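Local coordinates for protein transcriptional regulator, IclR family (Ruegeria sp. TM1040, PDB 3R4K) that probably binds DNA through a helix-turn-helix domain and regulates transcription, as in IclR-family repressors and activators whose C-terminal domain typically senses a small molecule, at residues L90-L103 / V210-R222. Residues are numbered along the deposited sequence; the frame is centred on the assembly and turned at random.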
loop_
_atom_site.group_PDB
_atom_site.type_symbol
_atom_site.label_atom_id
_atom_site.label_comp_id
_atom_site.label_asym_id
_atom_site.label_seq_id
_atom_site.Cartn_x
_atom_site.Cartn_y
_atom_site.Cartn_z
ATOM N N LEU A 90 4.994 17.714 17.773
ATOM C CA LEU A 90 6.238 17.352 18.458
ATOM C C LEU A 90 7.159 18.571 18.639
ATOM O O LEU A 90 7.768 18.721 19.704
ATOM C CB LEU A 90 6.968 16.218 17.713
ATOM C CG LEU A 90 8.131 15.551 18.447
ATOM C CD1 LEU A 90 7.734 15.059 19.836
ATOM C CD2 LEU A 90 8.713 14.434 17.622
ATOM N N SER A 91 7.222 19.457 17.617
ATOM C CA SER A 91 8.030 20.684 17.695
ATOM C C SER A 91 7.494 21.610 18.762
ATOM O O SER A 91 8.275 22.265 19.430
ATOM C CB SER A 91 8.072 21.411 16.357
ATOM O OG SER A 91 9.040 20.821 15.510
ATOM N N GLU A 92 6.173 21.630 18.958
ATOM C CA GLU A 92 5.556 22.469 19.970
ATOM C C GLU A 92 5.764 21.910 21.366
ATOM O O GLU A 92 6.014 22.682 22.290
ATOM C CB GLU A 92 4.067 22.686 19.672
ATOM C CG GLU A 92 3.840 23.757 18.601
ATOM C CD GLU A 92 4.655 25.048 18.711
ATOM O OE1 GLU A 92 5.677 25.163 17.994
ATOM O OE2 GLU A 92 4.281 25.940 19.512
ATOM N N ASP A 93 5.715 20.584 21.509
ATOM C CA ASP A 93 5.895 19.910 22.790
ATOM C C ASP A 93 7.349 19.953 23.291
ATOM O O ASP A 93 7.575 20.100 24.497
ATOM C CB ASP A 93 5.421 18.456 22.687
ATOM C CG ASP A 93 3.913 18.288 22.538
ATOM O OD1 ASP A 93 3.164 19.211 22.947
ATOM O OD2 ASP A 93 3.477 17.217 22.048
ATOM N N THR A 94 8.323 19.842 22.376
ATOM C CA THR A 94 9.753 19.811 22.715
ATOM C C THR A 94 10.423 21.182 22.620
ATOM O O THR A 94 11.491 21.387 23.215
ATOM C CB THR A 94 10.488 18.831 21.793
ATOM O OG1 THR A 94 10.371 19.286 20.439
ATOM C CG2 THR A 94 9.964 17.403 21.912
ATOM N N GLY A 95 9.832 22.085 21.843
ATOM C CA GLY A 95 10.408 23.410 21.619
ATOM C C GLY A 95 11.588 23.382 20.665
ATOM O O GLY A 95 12.293 24.382 20.497
ATOM N N GLU A 96 11.769 22.235 19.987
ATOM C CA GLU A 96 12.882 21.977 19.084
ATOM C C GLU A 96 12.440 21.578 17.668
ATOM O O GLU A 96 11.268 21.325 17.432
ATOM C CB GLU A 96 13.778 20.886 19.685
ATOM C CG GLU A 96 14.306 21.230 21.070
ATOM C CD GLU A 96 15.227 22.431 21.197
ATOM O OE1 GLU A 96 15.701 22.943 20.157
ATOM O OE2 GLU A 96 15.519 22.826 22.347
ATOM N N THR A 97 13.397 21.565 16.722
ATOM C CA THR A 97 13.173 21.198 15.326
ATOM C C THR A 97 12.950 19.703 15.231
ATOM O O THR A 97 13.719 18.930 15.801
ATOM C CB THR A 97 14.381 21.640 14.476
ATOM O OG1 THR A 97 14.516 23.059 14.613
ATOM C CG2 THR A 97 14.253 21.235 12.982
ATOM N N THR A 98 11.910 19.301 14.502
ATOM C CA THR A 98 11.599 17.892 14.285
ATOM C C THR A 98 11.707 17.585 12.792
ATOM O O THR A 98 11.474 18.470 11.975
ATOM C CB THR A 98 10.224 17.547 14.861
ATOM O OG1 THR A 98 9.251 18.386 14.245
ATOM C CG2 THR A 98 10.160 17.720 16.374
ATOM N N HIS A 99 12.090 16.360 12.434
ATOM C CA HIS A 99 12.179 15.994 11.027
ATOM C C HIS A 99 11.959 14.508 10.788
ATOM O O HIS A 99 12.288 13.667 11.628
ATOM C CB HIS A 99 13.493 16.461 10.366
ATOM C CG HIS A 99 14.749 15.911 10.951
ATOM N ND1 HIS A 99 15.489 14.940 10.286
ATOM C CD2 HIS A 99 15.406 16.273 12.079
ATOM C CE1 HIS A 99 16.543 14.709 11.054
ATOM N NE2 HIS A 99 16.538 15.494 12.145
ATOM N N LEU A 100 11.363 14.204 9.632
ATOM C CA LEU A 100 11.114 12.855 9.162
ATOM C C LEU A 100 12.055 12.573 8.006
ATOM O O LEU A 100 12.125 13.340 7.043
ATOM C CB LEU A 100 9.635 12.649 8.748
ATOM C CG LEU A 100 9.259 11.278 8.138
ATOM C CD1 LEU A 100 9.409 10.122 9.154
ATOM C CD2 LEU A 100 7.861 11.327 7.492
ATOM N N SER A 101 12.814 11.491 8.125
ATOM C CA SER A 101 13.724 11.067 7.068
ATOM C C SER A 101 13.262 9.705 6.568
ATOM O O SER A 101 12.746 8.886 7.353
ATOM C CB SER A 101 15.172 11.053 7.545
ATOM O OG SER A 101 15.336 10.204 8.666
ATOM N N LEU A 102 13.358 9.499 5.244
ATOM C CA LEU A 102 12.899 8.250 4.640
ATOM C C LEU A 102 13.976 7.589 3.830
ATOM O O LEU A 102 14.802 8.261 3.215
ATOM C CB LEU A 102 11.674 8.478 3.736
ATOM C CG LEU A 102 10.403 8.998 4.373
ATOM C CD1 LEU A 102 9.410 9.419 3.299
ATOM C CD2 LEU A 102 9.776 7.964 5.301
ATOM N N LEU A 103 13.929 6.256 3.785
ATOM C CA LEU A 103 14.839 5.477 2.960
ATOM C C LEU A 103 14.469 5.679 1.493
ATOM O O LEU A 103 13.318 5.465 1.104
ATOM C CB LEU A 103 14.808 3.991 3.335
ATOM C CG LEU A 103 15.656 3.583 4.532
ATOM C CD1 LEU A 103 15.326 2.185 4.966
ATOM C CD2 LEU A 103 17.124 3.676 4.217
ATOM N N VAL A 210 11.526 -1.312 8.437
ATOM C CA VAL A 210 11.885 0.060 8.783
ATOM C C VAL A 210 11.806 0.924 7.484
ATOM O O VAL A 210 12.356 0.513 6.456
ATOM C CB VAL A 210 13.264 0.118 9.528
ATOM C CG1 VAL A 210 14.435 -0.287 8.639
ATOM C CG2 VAL A 210 13.508 1.479 10.179
ATOM N N LEU A 211 11.035 2.049 7.527
ATOM C CA LEU A 211 10.829 3.012 6.419
ATOM C C LEU A 211 11.772 4.203 6.477
ATOM O O LEU A 211 12.110 4.810 5.451
ATOM C CB LEU A 211 9.406 3.627 6.468
ATOM C CG LEU A 211 8.215 2.842 6.059
ATOM C CD1 LEU A 211 7.064 3.762 5.925
ATOM C CD2 LEU A 211 8.433 2.140 4.732
ATOM N N GLY A 212 12.029 4.618 7.702
ATOM C CA GLY A 212 12.804 5.797 8.010
ATOM C C GLY A 212 12.800 6.070 9.494
ATOM O O GLY A 212 12.701 5.137 10.307
ATOM N N ALA A 213 12.927 7.351 9.852
ATOM C CA ALA A 213 13.012 7.758 11.249
ATOM C C ALA A 213 12.442 9.135 11.478
ATOM O O ALA A 213 12.555 10.016 10.615
ATOM C CB ALA A 213 14.466 7.731 11.721
ATOM N N LEU A 214 11.860 9.313 12.678
ATOM C CA LEU A 214 11.312 10.558 13.184
ATOM C C LEU A 214 12.294 11.092 14.228
ATOM O O LEU A 214 12.680 10.347 15.138
ATOM C CB LEU A 214 9.904 10.333 13.763
ATOM C CG LEU A 214 9.214 11.566 14.321
ATOM C CD1 LEU A 214 8.987 12.594 13.246
ATOM C CD2 LEU A 214 7.923 11.200 14.998
ATOM N N ALA A 215 12.751 12.345 14.074
ATOM C CA ALA A 215 13.773 12.881 14.967
ATOM C C ALA A 215 13.471 14.249 15.521
ATOM O O ALA A 215 12.675 15.000 14.952
ATOM C CB ALA A 215 15.108 12.928 14.243
ATOM N N VAL A 216 14.162 14.574 16.637
ATOM C CA VAL A 216 14.154 15.865 17.338
ATOM C C VAL A 216 15.605 16.344 17.378
ATOM O O VAL A 216 16.430 15.676 17.997
ATOM C CB VAL A 216 13.512 15.757 18.764
ATOM C CG1 VAL A 216 13.679 17.053 19.565
ATOM C CG2 VAL A 216 12.041 15.370 18.664
ATOM N N ALA A 217 15.924 17.446 16.675
ATOM C CA ALA A 217 17.266 18.056 16.616
ATOM C C ALA A 217 17.288 19.285 17.480
ATOM O O ALA A 217 16.482 20.199 17.294
ATOM C CB ALA A 217 17.643 18.407 15.189
ATOM N N ALA A 218 18.189 19.309 18.443
ATOM C CA ALA A 218 18.279 20.431 19.362
ATOM C C ALA A 218 19.703 20.940 19.531
ATOM O O ALA A 218 20.647 20.162 19.403
ATOM C CB ALA A 218 17.737 19.999 20.709
ATOM N N PRO A 219 19.903 22.222 19.888
ATOM C CA PRO A 219 21.263 22.669 20.213
ATOM C C PRO A 219 21.715 22.002 21.509
ATOM O O PRO A 219 20.915 21.815 22.437
ATOM C CB PRO A 219 21.107 24.183 20.402
ATOM C CG PRO A 219 19.741 24.514 19.930
ATOM C CD PRO A 219 18.927 23.302 20.124
ATOM N N THR A 220 22.988 21.636 21.579
ATOM C CA THR A 220 23.565 21.027 22.773
ATOM C C THR A 220 23.335 21.942 24.000
ATOM O O THR A 220 22.961 21.440 25.059
ATOM C CB THR A 220 25.034 20.736 22.512
ATOM O OG1 THR A 220 25.095 19.752 21.483
ATOM C CG2 THR A 220 25.752 20.215 23.733
ATOM N N SER A 221 23.467 23.272 23.823
ATOM C CA SER A 221 23.276 24.290 24.869
ATOM C C SER A 221 21.873 24.239 25.529
ATOM O O SER A 221 21.717 24.723 26.652
ATOM C CB SER A 221 23.537 25.691 24.306
ATOM O OG SER A 221 22.585 26.121 23.340
ATOM N N ARG A 222 20.870 23.653 24.842
ATOM C CA ARG A 222 19.497 23.548 25.345
ATOM C C ARG A 222 19.128 22.132 25.823
ATOM O O ARG A 222 17.972 21.889 26.203
ATOM C CB ARG A 222 18.512 24.000 24.266
ATOM C CG ARG A 222 18.315 25.497 24.267
ATOM C CD ARG A 222 16.902 25.900 23.888
ATOM N NE ARG A 222 16.536 25.435 22.546
ATOM C CZ ARG A 222 16.688 26.138 21.430
ATOM N NH1 ARG A 222 17.217 27.359 21.470
ATOM N NH2 ARG A 222 16.308 25.631 20.264
HETATM O O HOH W 1 15.996 22.949 17.334
HETATM O O HOH W 2 16.183 20.625 24.051
#
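Glu96 and Arg222 close one end of this contact with a side-on salt bridge: Arg222 NH2 gives a bond of 2.8 Å to Glu96 OE1, and Arg222 NE an almost straight one (177°) to Glu96 OE2. Both carboxylate oxygens are met on their syn side, with the two flat groups only 18° from coplanar. A bend in the glutamate chain at chi2 lays the carboxylate against Ala218 CB, 3.5 Å from Glu96 CD, while Pro219 CG lies over one face of the guanidinium, toward its rim. Water 1 links Glu96 OE1 to Thr97 N and Ala217 O; water 2 joins Glu96 OE2 to Arg222 O. With Glu96 cut back to an alanine, the guanidinium would probably lose its carboxylate mate, though NH2 also bonds Thr121 O, and both waters would lose an acceptor. From here strands 97-103 and 210-219 run antiparallel as the two central strands of the six-stranded sheet in the GAF-like, profilin-like C-terminal domain, the ligand-sensing domain in IclR relatives. Backbone bonds pair His99 with Ala215 and Ser101 with Ala213 in both directions; Ala217 N bonds Thr97 O soundly, but Thr97 N reaches Ala217 O only weakly, with water 1 bridging them. On the face toward helix 79-94, Val216 CG2 stands 3.6 Å from Leu90 CD2 and 3.8 Å from Thr98 CG2, the threonine and valine lying side by side and pointing the same way. Thr94 OG1, which donates to Leu90 O, reaches Val216 CG1 tip to tip. The other face carries His99, whose CG lies between the backbone N and carbonyl carbon (chi1 61°); this torsion turns the ring toward the neighbouring strand, where Ala215 CB lies over one face, toward the NE2 rim, in a CH-pi contact 3.9 Å from the centroid. Ser138 of helix 137-143 touches both His99 and Ala215.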